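Local coordinates for protein o-succinylbenzoate synthase (Thermosynechococcus elongatus BP-1, PDB 3H7V) that catalyses the metal-dependent dehydration of SHCHC to 2-succinylbenzoate, a step in the biosynthesis of phylloquinone, at residues A[161-166]-A[189-194]; A[216-221]-A[238-243]. All coordinates share one frame; numbering follows the deposited sequence.

In the fold
Both contacts join neighbouring parallel strands of the barrel domain, and their centres lie about 12 Å apart. Contact 1 pairs 161-166 with 189-194, and contact 2 pairs 216-221 with 238-243. Strands 190-194 and 216-218 are themselves adjacent, so four consecutive strands run from one contact into the other. V193 O and A217 N, 2.9 Å apart, probably hydrogen-bond across this seam. At the C-terminal ends the contacts share one magnesium ion. D165 and E194 of contact 1 and D219 of contact 2 each bind it, with E194 OE2 2.8 Å from D219 OD2. Contact 2 also carries K243, the predicted proton acceptor.

Contact 1: residues A[161-166]-A[189-194]; sequences KLRLDA and KIEYVE. With MG (magnesium ion), chain B.
R163 meets two residues of segment 189-194, Y192 and E191, along its length. Its CB lies 4.0 Å from Y192 CE2. CG then passes over one face of the Y192 ring, a CH-pi contact 3.9 Å from the centroid. CD reaches the phenol end, 3.3 Å from Y192 OH. NE bonds E191 OE1 at 2.6 Å, nearly along the C-O axis of that oxygen, and NH2 adds a more bent bond to the same atom. This is a side-on salt bridge, with OE1 in the guanidinium plane. Y192 OH sits over one face of the group. NH2 also bonds the carbonyl of A293, which further fixes the guanidinium. E191 OE2 accepts from waters 1 and 2, which link it to K161 NZ; the bond between water 1 and NZ is weak.

The strands 161-165 and 190-194 are the parallel pair of one beta-alpha-beta unit, connected through helix 172-185, in the TIM-barrel domain of the enolase superfamily. L164 takes a bond from E194 N at its O and gives one from its N to Y192 O. On the face toward the helices, L162 CD2 touches I190 CD1 at 3.9 Å.

On the other face, D165 and E194 end at magnesium. D165 OD2 binds it at 2.2 Å and E194 OE2 at 1.9 Å. The two carboxylate planes are turned 61° apart. E194 has CG anti to the backbone N (chi1 -159°) and an extended chain that carries OE2 to the metal. Its OE1 accepts a bond from Y192 OH at 3.2 Å. D165 OD1 is held by N167 N and water 3, while K134 NZ bonds D165 OD2.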
ATOM      1  N   LYS A 161     -11.286 -11.242  10.935  1.00 10.20           N
ATOM      2  CA  LYS A 161     -10.240 -10.360  11.440  1.00  9.83           C
ATOM      3  C   LYS A 161     -10.640  -8.956  11.012  1.00 10.60           C
ATOM      4  O   LYS A 161     -11.031  -8.742   9.869  1.00 10.95           O
ATOM      5  CB  LYS A 161      -8.883 -10.748  10.847  1.00 12.50           C
ATOM      6  CG  LYS A 161      -8.384 -12.103  11.338  1.00 15.55           C
ATOM      7  CD  LYS A 161      -7.047 -12.501  10.718  1.00 20.81           C
ATOM      8  CE  LYS A 161      -7.200 -12.924   9.262  1.00 24.50           C
ATOM      9  NZ  LYS A 161      -5.951 -13.548   8.724  1.00 27.34           N
ATOM     10  N   LEU A 162     -10.545  -7.998  11.929  1.00  9.50           N
ATOM     11  CA  LEU A 162     -10.956  -6.638  11.620  1.00 10.04           C
ATOM     12  C   LEU A 162      -9.914  -5.575  11.922  1.00 10.03           C
ATOM     13  O   LEU A 162      -9.317  -5.562  12.999  1.00 10.62           O
ATOM     14  CB  LEU A 162     -12.237  -6.308  12.394  1.00  9.06           C
ATOM     15  CG  LEU A 162     -12.807  -4.894  12.255  1.00  9.02           C
ATOM     16  CD1 LEU A 162     -13.295  -4.671  10.831  1.00  9.75           C
ATOM     17  CD2 LEU A 162     -13.956  -4.719  13.244  1.00 10.67           C
ATOM     18  N   ARG A 163      -9.705  -4.686  10.957  1.00  9.04           N
ATOM     19  CA  ARG A 163      -8.775  -3.572  11.107  1.00  8.46           C
ATOM     20  C   ARG A 163      -9.627  -2.316  11.159  1.00  9.53           C
ATOM     21  O   ARG A 163     -10.674  -2.247  10.516  1.00  8.76           O
ATOM     22  CB  ARG A 163      -7.838  -3.477   9.900  1.00  9.46           C
ATOM     23  CG  ARG A 163      -6.950  -4.688   9.718  1.00  9.81           C
ATOM     24  CD  ARG A 163      -6.319  -4.720   8.341  1.00  9.23           C
ATOM     25  NE  ARG A 163      -5.492  -5.910   8.191  1.00 10.82           N
ATOM     26  CZ  ARG A 163      -4.911  -6.294   7.060  1.00 10.24           C
ATOM     27  NH1 ARG A 163      -5.056  -5.580   5.949  1.00 10.34           N
ATOM     28  NH2 ARG A 163      -4.191  -7.411   7.044  1.00 11.18           N
ATOM     29  N   LEU A 164      -9.188  -1.330  11.928  1.00  9.28           N
ATOM     30  CA  LEU A 164      -9.910  -0.066  12.015  1.00 10.06           C
ATOM     31  C   LEU A 164      -8.963   0.986  11.467  1.00 12.61           C
ATOM     32  O   LEU A 164      -7.805   1.049  11.875  1.00 17.38           O
ATOM     33  CB  LEU A 164     -10.259   0.263  13.467  1.00 10.35           C
ATOM     34  CG  LEU A 164     -11.082  -0.772  14.241  1.00 10.81           C
ATOM     35  CD1 LEU A 164     -11.381  -0.226  15.633  1.00 11.61           C
ATOM     36  CD2 LEU A 164     -12.381  -1.075  13.502  1.00 11.92           C
ATOM     37  N   ASP A 165      -9.431   1.807  10.536  1.00 10.95           N
ATOM     38  CA  ASP A 165      -8.554   2.831   9.984  1.00  9.99           C
ATOM     39  C   ASP A 165      -9.089   4.220  10.306  1.00  9.76           C
ATOM     40  O   ASP A 165     -10.144   4.621   9.812  1.00  8.28           O
ATOM     41  CB  ASP A 165      -8.424   2.670   8.465  1.00 11.02           C
ATOM     42  CG  ASP A 165      -7.223   3.409   7.906  1.00 11.88           C
ATOM     43  OD1 ASP A 165      -6.790   4.395   8.539  1.00 12.15           O
ATOM     44  OD2 ASP A 165      -6.717   3.015   6.834  1.00 11.17           O
ATOM     45  N   ALA A 166      -8.360   4.951  11.143  1.00  9.03           N
ATOM     46  CA  ALA A 166      -8.772   6.295  11.524  1.00  9.67           C
ATOM     47  C   ALA A 166      -8.222   7.364  10.577  1.00 10.46           C
ATOM     48  O   ALA A 166      -8.581   8.534  10.687  1.00 11.48           O
ATOM     49  CB  ALA A 166      -8.331   6.588  12.950  1.00 10.61           C
ATOM     50  N   LYS A 189     -10.842 -10.363  17.543  1.00 28.64           N
ATOM     51  CA  LYS A 189     -11.033 -10.136  16.118  1.00 24.95           C
ATOM     52  C   LYS A 189     -10.384  -8.843  15.623  1.00 22.64           C
ATOM     53  O   LYS A 189     -10.257  -8.650  14.418  1.00 21.33           O
ATOM     54  CB  LYS A 189     -12.530 -10.117  15.778  1.00 25.87           C
ATOM     55  CG  LYS A 189     -13.207 -11.483  15.823  1.00 25.43           C
ATOM     56  CD  LYS A 189     -14.705 -11.376  15.564  1.00 26.01           C
ATOM     57  CE  LYS A 189     -15.358 -12.752  15.553  1.00 27.15           C
ATOM     58  NZ  LYS A 189     -16.842 -12.676  15.471  1.00 27.31           N
ATOM     59  N   ILE A 190      -9.979  -7.962  16.538  1.00 20.57           N
ATOM     60  CA  ILE A 190      -9.337  -6.700  16.143  1.00 18.17           C
ATOM     61  C   ILE A 190      -7.853  -6.920  15.849  1.00 18.22           C
ATOM     62  O   ILE A 190      -7.060  -7.160  16.763  1.00 17.81           O
ATOM     63  CB  ILE A 190      -9.450  -5.619  17.249  1.00 19.61           C
ATOM     64  CG1 ILE A 190     -10.920  -5.279  17.524  1.00 20.53           C
ATOM     65  CG2 ILE A 190      -8.690  -4.369  16.830  1.00 17.90           C
ATOM     66  CD1 ILE A 190     -11.626  -4.554  16.389  1.00 19.85           C
ATOM     67  N   GLU A 191      -7.475  -6.831  14.577  1.00 13.49           N
ATOM     68  CA  GLU A 191      -6.081  -7.033  14.195  1.00 14.04           C
ATOM     69  C   GLU A 191      -5.230  -5.835  14.596  1.00 12.54           C
ATOM     70  O   GLU A 191      -4.142  -5.996  15.147  1.00 14.63           O
ATOM     71  CB  GLU A 191      -5.971  -7.281  12.686  1.00 16.06           C
ATOM     72  CG  GLU A 191      -4.602  -7.799  12.255  1.00 20.02           C
ATOM     73  CD  GLU A 191      -4.628  -8.489  10.904  1.00 23.97           C
ATOM     74  OE1 GLU A 191      -4.825  -7.805   9.880  1.00 23.89           O
ATOM     75  OE2 GLU A 191      -4.457  -9.725  10.867  1.00 27.21           O
ATOM     76  N   TYR A 192      -5.725  -4.635  14.315  1.00 11.10           N
ATOM     77  CA  TYR A 192      -5.016  -3.412  14.677  1.00 11.26           C
ATOM     78  C   TYR A 192      -5.801  -2.168  14.321  1.00 11.58           C
ATOM     79  O   TYR A 192      -6.810  -2.236  13.617  1.00 12.02           O
ATOM     80  CB  TYR A 192      -3.635  -3.341  13.997  1.00 10.75           C
ATOM     81  CG  TYR A 192      -3.619  -3.347  12.471  1.00 10.54           C
ATOM     82  CD1 TYR A 192      -3.040  -4.406  11.770  1.00 11.98           C
ATOM     83  CD2 TYR A 192      -4.118  -2.266  11.733  1.00 10.41           C
ATOM     84  CE1 TYR A 192      -2.950  -4.391  10.373  1.00 11.94           C
ATOM     85  CE2 TYR A 192      -4.035  -2.243  10.337  1.00 12.24           C
ATOM     86  CZ  TYR A 192      -3.447  -3.307   9.667  1.00 12.62           C
ATOM     87  OH  TYR A 192      -3.333  -3.271   8.294  1.00 14.19           O
ATOM     88  N   VAL A 193      -5.344  -1.035  14.838  1.00  9.44           N
ATOM     89  CA  VAL A 193      -5.952   0.248  14.528  1.00 10.00           C
ATOM     90  C   VAL A 193      -4.911   0.920  13.644  1.00  9.63           C
ATOM     91  O   VAL A 193      -3.760   1.080  14.043  1.00  9.94           O
ATOM     92  CB  VAL A 193      -6.191   1.109  15.785  1.00 10.24           C
ATOM     93  CG1 VAL A 193      -6.646   2.498  15.372  1.00 11.48           C
ATOM     94  CG2 VAL A 193      -7.254   0.463  16.660  1.00 10.78           C
ATOM     95  N   GLU A 194      -5.315   1.288  12.434  1.00  9.82           N
ATOM     96  CA  GLU A 194      -4.407   1.911  11.479  1.00  9.84           C
ATOM     97  C   GLU A 194      -4.389   3.432  11.616  1.00  9.29           C
ATOM     98  O   GLU A 194      -5.436   4.075  11.599  1.00 10.62           O
ATOM     99  CB  GLU A 194      -4.821   1.511  10.055  1.00 11.44           C
ATOM    100  CG  GLU A 194      -3.729   1.657   8.990  1.00 13.23           C
ATOM    101  CD  GLU A 194      -4.089   0.960   7.681  1.00 15.01           C
ATOM    102  OE1 GLU A 194      -4.133  -0.289   7.650  1.00 16.00           O
ATOM    103  OE2 GLU A 194      -4.330   1.658   6.679  1.00 15.41           O
TER
HETATM  104 MG    MG B 331      -4.771   3.396   5.966  1.00 10.02          MG
HETATM  105  O   HOH W   1      -5.044 -10.566   7.885  1.00 15.00           O
HETATM  106  O   HOH W   2      -3.574 -11.807   9.929  1.00 23.81           O
HETATM  107  O   HOH W   3      -4.340   4.565   7.641  1.00  9.68           O
HETATM  108  O   HOH W   4      -5.320   5.198   5.026  1.00 15.47           O
HETATM  109  O   HOH W   5      -5.528   2.493   4.155  1.00 15.71           O

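Contact 2: residues A[216-221]-A[238-243]; sequences IALDES and GFFVIK. With MG (magnesium ion), chain B.
Strands 216-218 and 239-242 are the parallel strands of a beta-alpha-beta unit of the TIM-barrel domain, joined through helix 225-233, and the C-terminal ends of segments 216-221 and 238-243 bring a magnesium ligand and the predicted proton acceptor together. K243 is that acceptor. Its chain bends at chi2 (71°) and again at chi3 (64°), which curls the amine back over its own strand toward D219. NZ donates to D219 OD1 at 2.7 Å, a salt bridge that uses the anti lone pair of OD1. It also bonds D219 O at 2.9 Å, from above the carbonyl plane. V241 O and V222 O also lie within bonding range of NZ, so the amine sits among four oxygens. The side chains of K243 and D219 meet at about a right angle.

The other oxygen of D219, OD2, binds magnesium at 2.0 Å. Each oxygen of the carboxylate thus has its own partner, OD2 the metal and OD1 the lysine. D165 and E194 complete the protein ligands. E220 takes part through water: OE1 and OE2 accept from waters 3 and 4, both bound to the metal.

Further down, F239 N bonds I216 O, L218 N bonds F239 O, and V241 N meets L218 O at 2.8 Å. G238 CA approaches I216 O at 3.3 Å in a CA-H...O contact. A217 CB rests on F239 CB at 3.7 Å. V241 CG1 lies 3.8 Å from D219 OD1, so a methyl packs beside the carboxylate.

A217 and V241 touch Y192 of strand 190-194. L218 and F240 lie on the face opposite A217 and F239 and pack on W231 of helix 225-233. I216 touches helix 202-211, and backbone bonds join F240 and I242 to V267 of strand 266-268.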
ATOM      1  N   ILE A 216      -1.169  -1.277  16.849  1.00 10.21           N
ATOM      2  CA  ILE A 216      -1.309  -0.088  16.019  1.00  9.38           C
ATOM      3  C   ILE A 216      -0.479  -0.247  14.749  1.00  9.77           C
ATOM      4  O   ILE A 216       0.616  -0.817  14.778  1.00  8.94           O
ATOM      5  CB  ILE A 216      -0.840   1.176  16.780  1.00  9.84           C
ATOM      6  CG1 ILE A 216      -1.664   1.335  18.061  1.00 10.91           C
ATOM      7  CG2 ILE A 216      -0.974   2.413  15.893  1.00 11.85           C
ATOM      8  CD1 ILE A 216      -1.295   2.559  18.884  1.00 10.79           C
ATOM      9  N   ALA A 217      -1.009   0.247  13.634  1.00 10.01           N
ATOM     10  CA  ALA A 217      -0.309   0.169  12.361  1.00  9.87           C
ATOM     11  C   ALA A 217      -0.053   1.553  11.786  1.00  9.68           C
ATOM     12  O   ALA A 217      -0.910   2.435  11.849  1.00 10.54           O
ATOM     13  CB  ALA A 217      -1.115  -0.657  11.353  1.00  9.25           C
ATOM     14  N   LEU A 218       1.135   1.738  11.223  1.00  8.87           N
ATOM     15  CA  LEU A 218       1.485   3.004  10.599  1.00  8.73           C
ATOM     16  C   LEU A 218       1.187   2.874   9.110  1.00  8.93           C
ATOM     17  O   LEU A 218       1.514   1.859   8.492  1.00  9.02           O
ATOM     18  CB  LEU A 218       2.969   3.306  10.794  1.00 10.93           C
ATOM     19  CG  LEU A 218       3.406   3.505  12.243  1.00 10.54           C
ATOM     20  CD1 LEU A 218       4.914   3.644  12.286  1.00 13.83           C
ATOM     21  CD2 LEU A 218       2.727   4.733  12.831  1.00 13.01           C
ATOM     22  N   ASP A 219       0.563   3.896   8.538  1.00  7.87           N
ATOM     23  CA  ASP A 219       0.239   3.882   7.111  1.00  7.80           C
ATOM     24  C   ASP A 219       0.705   5.213   6.539  1.00  8.94           C
ATOM     25  O   ASP A 219       1.751   5.283   5.896  1.00  8.69           O
ATOM     26  CB  ASP A 219      -1.272   3.694   6.918  1.00  9.13           C
ATOM     27  CG  ASP A 219      -1.680   3.634   5.451  1.00 11.16           C
ATOM     28  OD1 ASP A 219      -0.790   3.634   4.577  1.00 12.23           O
ATOM     29  OD2 ASP A 219      -2.899   3.586   5.173  1.00 12.65           O
ATOM     30  N   GLU A 220      -0.057   6.268   6.801  1.00  9.95           N
ATOM     31  CA  GLU A 220       0.300   7.600   6.325  1.00 10.97           C
ATOM     32  C   GLU A 220       1.701   7.990   6.808  1.00 12.18           C
ATOM     33  O   GLU A 220       2.419   8.746   6.134  1.00 10.20           O
ATOM     34  CB  GLU A 220      -0.726   8.630   6.812  1.00 10.52           C
ATOM     35  CG  GLU A 220      -2.034   8.654   6.022  1.00 12.51           C
ATOM     36  CD  GLU A 220      -3.046   7.600   6.448  1.00 12.77           C
ATOM     37  OE1 GLU A 220      -2.713   6.718   7.266  1.00 12.27           O
ATOM     38  OE2 GLU A 220      -4.193   7.657   5.948  1.00 14.33           O
ATOM     39  N   SER A 221       2.090   7.463   7.969  1.00 10.30           N
ATOM     40  CA  SER A 221       3.405   7.749   8.547  1.00 11.22           C
ATOM     41  C   SER A 221       4.566   7.069   7.829  1.00 11.33           C
ATOM     42  O   SER A 221       5.714   7.497   7.963  1.00 12.96           O
ATOM     43  CB  SER A 221       3.452   7.327  10.019  1.00 11.37           C
ATOM     44  OG  SER A 221       2.722   8.216  10.842  1.00 11.51           O
ATOM     45  N   GLY A 238       4.541  -1.875  16.653  1.00 11.00           N
ATOM     46  CA  GLY A 238       3.378  -2.241  15.864  1.00 10.34           C
ATOM     47  C   GLY A 238       3.613  -2.695  14.438  1.00 10.34           C
ATOM     48  O   GLY A 238       4.678  -3.211  14.090  1.00 11.12           O
ATOM     49  N   PHE A 239       2.588  -2.520  13.613  1.00 10.26           N
ATOM     50  CA  PHE A 239       2.635  -2.912  12.215  1.00 10.47           C
ATOM     51  C   PHE A 239       3.044  -1.768  11.297  1.00 10.50           C
ATOM     52  O   PHE A 239       2.912  -0.592  11.646  1.00 10.17           O
ATOM     53  CB  PHE A 239       1.258  -3.435  11.784  1.00 10.15           C
ATOM     54  CG  PHE A 239       0.872  -4.729  12.438  1.00 11.47           C
ATOM     55  CD1 PHE A 239       1.230  -5.948  11.871  1.00 14.68           C
ATOM     56  CD2 PHE A 239       0.176  -4.729  13.642  1.00 12.71           C
ATOM     57  CE1 PHE A 239       0.900  -7.152  12.495  1.00 15.52           C
ATOM     58  CE2 PHE A 239      -0.159  -5.927  14.275  1.00 13.63           C
ATOM     59  CZ  PHE A 239       0.205  -7.143  13.698  1.00 16.01           C
ATOM     60  N   PHE A 240       3.544  -2.141  10.122  1.00  9.78           N
ATOM     61  CA  PHE A 240       3.961  -1.193   9.090  1.00 10.22           C
ATOM     62  C   PHE A 240       3.157  -1.535   7.847  1.00  9.59           C
ATOM     63  O   PHE A 240       3.204  -2.673   7.385  1.00 10.63           O
ATOM     64  CB  PHE A 240       5.437  -1.379   8.726  1.00 10.89           C
ATOM     65  CG  PHE A 240       6.401  -1.041   9.825  1.00 13.39           C
ATOM     66  CD1 PHE A 240       6.927   0.239   9.939  1.00 15.40           C
ATOM     67  CD2 PHE A 240       6.817  -2.019  10.722  1.00 14.57           C
ATOM     68  CE1 PHE A 240       7.865   0.542  10.932  1.00 16.48           C
ATOM     69  CE2 PHE A 240       7.751  -1.727  11.718  1.00 15.89           C
ATOM     70  CZ  PHE A 240       8.275  -0.446  11.820  1.00 16.37           C
ATOM     71  N   VAL A 241       2.414  -0.573   7.314  1.00  9.86           N
ATOM     72  CA  VAL A 241       1.655  -0.808   6.093  1.00 10.19           C
ATOM     73  C   VAL A 241       2.586  -0.361   4.967  1.00  9.62           C
ATOM     74  O   VAL A 241       2.855   0.828   4.795  1.00 10.73           O
ATOM     75  CB  VAL A 241       0.348   0.010   6.074  1.00 10.04           C
ATOM     76  CG1 VAL A 241      -0.347  -0.135   4.721  1.00 10.01           C
ATOM     77  CG2 VAL A 241      -0.575  -0.487   7.194  1.00 10.11           C
ATOM     78  N   ILE A 242       3.103  -1.330   4.220  1.00  7.64           N
ATOM     79  CA  ILE A 242       4.036  -1.044   3.139  1.00  8.70           C
ATOM     80  C   ILE A 242       3.367  -0.883   1.777  1.00  8.15           C
ATOM     81  O   ILE A 242       2.689  -1.793   1.303  1.00  8.69           O
ATOM     82  CB  ILE A 242       5.091  -2.178   3.004  1.00  9.60           C
ATOM     83  CG1 ILE A 242       5.831  -2.390   4.336  1.00 10.15           C
ATOM     84  CG2 ILE A 242       6.077  -1.845   1.877  1.00  9.05           C
ATOM     85  CD1 ILE A 242       6.641  -1.189   4.823  1.00 10.78           C
ATOM     86  N   LYS A 243       3.557   0.279   1.153  1.00  9.00           N
ATOM     87  CA  LYS A 243       3.037   0.518  -0.192  1.00  8.28           C
ATOM     88  C   LYS A 243       4.281   0.346  -1.052  1.00  9.62           C
ATOM     89  O   LYS A 243       5.021   1.299  -1.291  1.00 10.48           O
ATOM     90  CB  LYS A 243       2.487   1.938  -0.332  1.00  7.70           C
ATOM     91  CG  LYS A 243       1.081   2.129   0.237  1.00  8.92           C
ATOM     92  CD  LYS A 243       1.060   2.091   1.767  1.00  8.83           C
ATOM     93  CE  LYS A 243       1.852   3.249   2.361  1.00 10.58           C
ATOM     94  NZ  LYS A 243       1.818   3.236   3.857  1.00  8.90           N
TER
HETATM   95 MG    MG B 331      -4.771   3.396   5.966  1.00 10.02          MG
HETATM   96  O   HOH W   3      -4.340   4.565   7.641  1.00  9.68           O
HETATM   97  O   HOH W   4      -5.320   5.198   5.026  1.00 15.47           O
HETATM   98  O   HOH W   5      -5.528   2.493   4.155  1.00 15.71           O